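Local coordinates for protein predicted ATPase of the ABC class (Vibrio vulnificus, PDB 5D6A) that binds the ATP analogue AMP-PNP and is probably an ATPase of the ABC class, hydrolysing ATP in a P-loop domain, at residues Glu192-Leu206 and Gln240-Thr252. Residues are numbered along the deposited sequence; the frame is centred on the assembly and turned at random.
Sequences EDQEALREQLEVNGL and QVTLHAPNRGYVT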
loop_
_atom_site.group_PDB
_atom_site.type_symbol
_atom_site.label_atom_id
_atom_site.label_comp_id
_atom_site.label_asym_id
_atom_site.label_seq_id
_atom_site.Cartn_x
_atom_site.Cartn_y
_atom_site.Cartn_z
ATOM N N GLU A 192 -10.436 27.943 -14.457
ATOM C CA GLU A 192 -11.772 28.371 -14.864
ATOM C C GLU A 192 -12.188 27.610 -16.123
ATOM O O GLU A 192 -13.340 27.195 -16.255
ATOM C CB GLU A 192 -11.806 29.881 -15.117
ATOM C CG GLU A 192 -13.192 30.435 -15.418
ATOM C CD GLU A 192 -13.200 31.942 -15.596
ATOM O OE1 GLU A 192 -12.176 32.501 -16.042
ATOM O OE2 GLU A 192 -14.239 32.572 -15.306
ATOM N N ASP A 193 -11.238 27.435 -17.041
ATOM C CA ASP A 193 -11.491 26.698 -18.273
ATOM C C ASP A 193 -11.821 25.244 -17.956
ATOM O O ASP A 193 -12.731 24.669 -18.550
ATOM C CB ASP A 193 -10.285 26.769 -19.218
ATOM C CG ASP A 193 -10.086 28.153 -19.826
ATOM O OD1 ASP A 193 -10.890 29.071 -19.542
ATOM O OD2 ASP A 193 -9.122 28.317 -20.605
ATOM N N GLN A 194 -11.080 24.654 -17.019
ATOM C CA GLN A 194 -11.324 23.269 -16.612
ATOM C C GLN A 194 -12.731 23.066 -16.060
ATOM O O GLN A 194 -13.391 22.080 -16.391
ATOM C CB GLN A 194 -10.277 22.811 -15.598
ATOM C CG GLN A 194 -8.963 22.428 -16.248
ATOM C CD GLN A 194 -7.862 22.143 -15.249
ATOM O OE1 GLN A 194 -7.427 21.004 -15.095
ATOM N NE2 GLN A 194 -7.419 23.177 -14.549
ATOM N N GLU A 195 -13.192 23.995 -15.228
ATOM C CA GLU A 195 -14.536 23.898 -14.671
ATOM C C GLU A 195 -15.559 24.047 -15.792
ATOM O O GLU A 195 -16.507 23.267 -15.881
ATOM C CB GLU A 195 -14.765 24.962 -13.594
ATOM C CG GLU A 195 -16.153 24.931 -12.961
ATOM C CD GLU A 195 -16.475 23.610 -12.276
ATOM O OE1 GLU A 195 -15.537 22.849 -11.945
ATOM O OE2 GLU A 195 -17.676 23.339 -12.055
ATOM N N ALA A 196 -15.348 25.046 -16.648
ATOM C CA ALA A 196 -16.233 25.310 -17.783
ATOM C C ALA A 196 -16.342 24.095 -18.702
ATOM O O ALA A 196 -17.426 23.761 -19.160
ATOM C CB ALA A 196 -15.745 26.521 -18.564
ATOM N N LEU A 197 -15.211 23.443 -18.967
ATOM C CA LEU A 197 -15.189 22.246 -19.811
ATOM C C LEU A 197 -15.890 21.079 -19.121
ATOM O O LEU A 197 -16.556 20.277 -19.774
ATOM C CB LEU A 197 -13.751 21.852 -20.161
ATOM C CG LEU A 197 -12.960 22.835 -21.029
ATOM C CD1 LEU A 197 -11.506 22.404 -21.129
ATOM C CD2 LEU A 197 -13.581 22.969 -22.412
ATOM N N ARG A 198 -15.737 20.990 -17.800
ATOM C CA ARG A 198 -16.375 19.920 -17.034
ATOM C C ARG A 198 -17.895 20.082 -17.005
ATOM O O ARG A 198 -18.621 19.092 -17.032
ATOM C CB ARG A 198 -15.811 19.847 -15.604
ATOM C CG ARG A 198 -16.443 18.743 -14.760
ATOM C CD ARG A 198 -15.771 18.538 -13.408
ATOM N NE ARG A 198 -14.406 18.016 -13.525
ATOM C CZ ARG A 198 -13.294 18.752 -13.504
ATOM N NH1 ARG A 198 -13.347 20.074 -13.360
ATOM N NH2 ARG A 198 -12.112 18.158 -13.621
ATOM N N GLU A 199 -18.369 21.326 -16.966
ATOM C CA GLU A 199 -19.811 21.596 -16.924
ATOM C C GLU A 199 -20.544 21.271 -18.228
ATOM O O GLU A 199 -21.731 20.943 -18.204
ATOM C CB GLU A 199 -20.087 23.049 -16.519
ATOM C CG GLU A 199 -19.682 23.363 -15.085
ATOM C CD GLU A 199 -20.073 24.758 -14.628
ATOM O OE1 GLU A 199 -20.846 25.445 -15.333
ATOM O OE2 GLU A 199 -19.610 25.159 -13.541
ATOM N N GLN A 200 -19.845 21.350 -19.359
ATOM C CA GLN A 200 -20.482 21.070 -20.651
ATOM C C GLN A 200 -20.248 19.643 -21.160
ATOM O O GLN A 200 -20.392 19.374 -22.354
ATOM C CB GLN A 200 -20.080 22.115 -21.703
ATOM C CG GLN A 200 -18.589 22.285 -21.918
ATOM C CD GLN A 200 -18.275 23.383 -22.917
ATOM O OE1 GLN A 200 -18.931 23.507 -23.949
ATOM N NE2 GLN A 200 -17.254 24.176 -22.621
ATOM N N LEU A 201 -19.897 18.732 -20.252
ATOM C CA LEU A 201 -19.716 17.330 -20.611
ATOM C C LEU A 201 -21.089 16.701 -20.760
ATOM O O LEU A 201 -21.363 15.984 -21.723
ATOM C CB LEU A 201 -18.931 16.580 -19.533
ATOM C CG LEU A 201 -17.450 16.917 -19.373
ATOM C CD1 LEU A 201 -16.875 16.208 -18.156
ATOM C CD2 LEU A 201 -16.684 16.543 -20.632
ATOM N N GLU A 202 -21.951 16.994 -19.792
ATOM C CA GLU A 202 -23.307 16.470 -19.769
ATOM C C GLU A 202 -24.119 16.908 -20.988
ATOM O O GLU A 202 -24.832 16.103 -21.586
ATOM C CB GLU A 202 -24.023 16.941 -18.499
ATOM C CG GLU A 202 -25.377 16.288 -18.270
ATOM C CD GLU A 202 -25.270 14.801 -17.972
ATOM O OE1 GLU A 202 -26.291 14.093 -18.115
ATOM O OE2 GLU A 202 -24.169 14.337 -17.600
ATOM N N VAL A 203 -24.005 18.184 -21.347
ATOM C CA VAL A 203 -24.753 18.738 -22.480
ATOM C C VAL A 203 -24.387 18.061 -23.805
ATOM O O VAL A 203 -25.255 17.827 -24.647
ATOM C CB VAL A 203 -24.525 20.260 -22.616
ATOM C CG1 VAL A 203 -25.321 20.815 -23.791
ATOM C CG2 VAL A 203 -24.907 20.976 -21.329
ATOM N N ASN A 204 -23.105 17.742 -23.979
ATOM C CA ASN A 204 -22.631 17.097 -25.205
ATOM C C ASN A 204 -22.627 15.564 -25.127
ATOM O O ASN A 204 -21.999 14.898 -25.954
ATOM C CB ASN A 204 -21.238 17.623 -25.560
ATOM C CG ASN A 204 -21.234 19.118 -25.832
ATOM O OD1 ASN A 204 -22.188 19.664 -26.384
ATOM N ND2 ASN A 204 -20.149 19.784 -25.461
ATOM N N GLY A 205 -23.340 15.013 -24.145
ATOM C CA GLY A 205 -23.428 13.568 -23.971
ATOM C C GLY A 205 -22.077 12.904 -23.814
ATOM O O GLY A 205 -21.833 11.845 -24.388
ATOM N N LEU A 206 -21.207 13.528 -23.026
ATOM C CA LEU A 206 -19.857 13.022 -22.789
ATOM C C LEU A 206 -19.610 12.774 -21.308
ATOM O O LEU A 206 -20.225 13.415 -20.458
ATOM C CB LEU A 206 -18.825 14.036 -23.290
ATOM C CG LEU A 206 -18.904 14.445 -24.759
ATOM C CD1 LEU A 206 -17.863 15.513 -25.056
ATOM C CD2 LEU A 206 -18.726 13.243 -25.673
ATOM N N GLN A 240 -13.874 12.648 -32.517
ATOM C CA GLN A 240 -13.405 13.980 -32.127
ATOM C C GLN A 240 -14.551 14.934 -31.797
ATOM O O GLN A 240 -15.598 14.916 -32.450
ATOM C CB GLN A 240 -12.580 14.565 -33.284
ATOM C CG GLN A 240 -12.198 16.037 -33.175
ATOM C CD GLN A 240 -11.556 16.554 -34.459
ATOM O OE1 GLN A 240 -10.836 15.825 -35.143
ATOM N NE2 GLN A 240 -11.817 17.817 -34.791
ATOM N N VAL A 241 -14.340 15.767 -30.780
ATOM C CA VAL A 241 -15.313 16.786 -30.380
ATOM C C VAL A 241 -14.552 18.061 -30.056
ATOM O O VAL A 241 -13.355 18.020 -29.771
ATOM C CB VAL A 241 -16.166 16.373 -29.163
ATOM C CG1 VAL A 241 -16.928 15.090 -29.458
ATOM C CG2 VAL A 241 -15.304 16.222 -27.917
ATOM N N THR A 242 -15.249 19.191 -30.093
ATOM C CA THR A 242 -14.627 20.479 -29.826
ATOM C C THR A 242 -15.424 21.256 -28.785
ATOM O O THR A 242 -16.563 21.643 -29.028
ATOM C CB THR A 242 -14.520 21.303 -31.121
ATOM O OG1 THR A 242 -13.829 20.536 -32.118
ATOM C CG2 THR A 242 -13.780 22.617 -30.876
ATOM N N LEU A 243 -14.820 21.472 -27.622
ATOM C CA LEU A 243 -15.463 22.207 -26.539
ATOM C C LEU A 243 -15.001 23.656 -26.558
ATOM O O LEU A 243 -14.118 24.018 -27.330
ATOM C CB LEU A 243 -15.130 21.566 -25.194
ATOM C CG LEU A 243 -15.493 20.085 -25.055
ATOM C CD1 LEU A 243 -15.094 19.572 -23.677
ATOM C CD2 LEU A 243 -16.978 19.862 -25.300
ATOM N N HIS A 244 -15.597 24.480 -25.701
ATOM C CA HIS A 244 -15.252 25.897 -25.645
ATOM C C HIS A 244 -14.969 26.366 -24.227
ATOM O O HIS A 244 -15.789 26.185 -23.333
ATOM C CB HIS A 244 -16.389 26.734 -26.238
ATOM C CG HIS A 244 -16.111 28.206 -26.260
ATOM N ND1 HIS A 244 -16.488 29.052 -25.238
ATOM C CD2 HIS A 244 -15.489 28.983 -27.179
ATOM C CE1 HIS A 244 -16.114 30.286 -25.528
ATOM N NE2 HIS A 244 -15.506 30.271 -26.701
ATOM N N ALA A 245 -13.801 26.967 -24.032
ATOM C CA ALA A 245 -13.418 27.510 -22.736
ATOM C C ALA A 245 -13.454 29.036 -22.825
ATOM O O ALA A 245 -13.110 29.605 -23.865
ATOM C CB ALA A 245 -12.036 27.024 -22.345
ATOM N N PRO A 246 -13.859 29.706 -21.735
ATOM C CA PRO A 246 -13.972 31.168 -21.743
ATOM C C PRO A 246 -12.665 31.924 -21.982
ATOM O O PRO A 246 -12.693 33.045 -22.490
ATOM C CB PRO A 246 -14.532 31.491 -20.350
ATOM C CG PRO A 246 -14.194 30.312 -19.507
ATOM C CD PRO A 246 -14.209 29.128 -20.426
ATOM N N ASN A 247 -11.535 31.319 -21.633
ATOM C CA ASN A 247 -10.242 31.982 -21.791
ATOM C C ASN A 247 -9.448 31.484 -22.989
ATOM O O ASN A 247 -9.017 32.279 -23.818
ATOM C CB ASN A 247 -9.437 31.829 -20.508
ATOM C CG ASN A 247 -10.140 32.450 -19.319
ATOM O OD1 ASN A 247 -10.541 33.615 -19.366
ATOM N ND2 ASN A 247 -10.293 31.683 -18.245
ATOM N N ARG A 248 -9.256 30.173 -23.082
ATOM C CA ARG A 248 -8.498 29.596 -24.190
ATOM C C ARG A 248 -9.292 29.607 -25.498
ATOM O O ARG A 248 -8.706 29.684 -26.584
ATOM C CB ARG A 248 -8.049 28.170 -23.854
ATOM C CG ARG A 248 -7.286 27.496 -24.982
ATOM C CD ARG A 248 -6.713 26.152 -24.575
ATOM N NE ARG A 248 -6.127 25.467 -25.727
ATOM C CZ ARG A 248 -5.541 24.273 -25.682
ATOM N NH1 ARG A 248 -5.447 23.609 -24.533
ATOM N NH2 ARG A 248 -5.041 23.741 -26.793
ATOM N N GLY A 249 -10.619 29.537 -25.390
ATOM C CA GLY A 249 -11.487 29.528 -26.562
ATOM C C GLY A 249 -11.830 28.107 -26.959
ATOM O O GLY A 249 -12.062 27.256 -26.099
ATOM N N TYR A 250 -11.855 27.843 -28.262
ATOM C CA TYR A 250 -12.180 26.510 -28.764
ATOM C C TYR A 250 -11.022 25.527 -28.568
ATOM O O TYR A 250 -9.875 25.837 -28.889
ATOM C CB TYR A 250 -12.565 26.574 -30.243
ATOM C CG TYR A 250 -13.783 27.428 -30.519
ATOM C CD1 TYR A 250 -15.069 26.901 -30.402
ATOM C CD2 TYR A 250 -13.653 28.760 -30.898
ATOM C CE1 TYR A 250 -16.187 27.677 -30.653
ATOM C CE2 TYR A 250 -14.766 29.545 -31.149
ATOM C CZ TYR A 250 -16.030 28.999 -31.026
ATOM O OH TYR A 250 -17.134 29.774 -31.278
ATOM N N VAL A 251 -11.337 24.348 -28.033
ATOM C CA VAL A 251 -10.341 23.297 -27.811
ATOM C C VAL A 251 -10.846 21.975 -28.383
ATOM O O VAL A 251 -11.915 21.490 -28.005
ATOM C CB VAL A 251 -9.995 23.116 -26.311
ATOM C CG1 VAL A 251 -9.369 24.384 -25.754
ATOM C CG2 VAL A 251 -11.223 22.726 -25.498
ATOM N N THR A 252 -10.073 21.405 -29.303
ATOM C CA THR A 252 -10.429 20.142 -29.943
ATOM C C THR A 252 -9.718 18.979 -29.260
ATOM O O THR A 252 -8.548 19.090 -28.887
ATOM C CB THR A 252 -10.065 20.166 -31.439
ATOM O OG1 THR A 252 -10.784 21.222 -32.090
ATOM C CG2 THR A 252 -10.409 18.840 -32.105
HETATM O O HOH W 1 -11.572 35.361 -16.912
#
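Asp193 spreads its carboxylate over the turn of the hairpin formed by strands 240-245 and 249-257. The N-H of Asn247 donates to Asp193 OD1 and that of Arg248 to Asp193 OD2, each with an N to O distance of 3.1 Å. Both bonds arrive on the syn side, somewhat out of the carboxylate plane. Asn247 ND2 adds a weak bond to OD1. Asn247 ND2 also gives a straighter bond (162°), 3.0 Å long, to Glu192 OE1, on the anti side of that oxygen. A water donates to Glu192 OE1 and Asn247 OD1, closing a second link. Glu192 reaches the turn because CG lies anti to the backbone N (chi1 -174°) and the chain runs extended. Beside this polar patch, Ala196 CB packs on Pro246 CD at 3.6 Å. One turn after Asp193, Leu197 CD2 sits on Leu243 CB (3.5 Å) and meets Val251 CG2 tip to tip. Gln200 NE2 donates to the backbone O of His244. Further along, Leu206 CD1 meets Val241 CG2 at 3.9 Å. In the second shell, Gln189 O also accepts from Asn247 ND2, and Ser91 bonds Glu192 OE2. Phe209 of strand 206-211 packs against Val241, Leu243 and Val251. The contact thus lays helix 181-199 across an edge hairpin of the four-stranded antiparallel sheet. Two turn amides share one carboxylate, which fixes the turn's backbone to the helix and probably stabilises the charged form of Asp193.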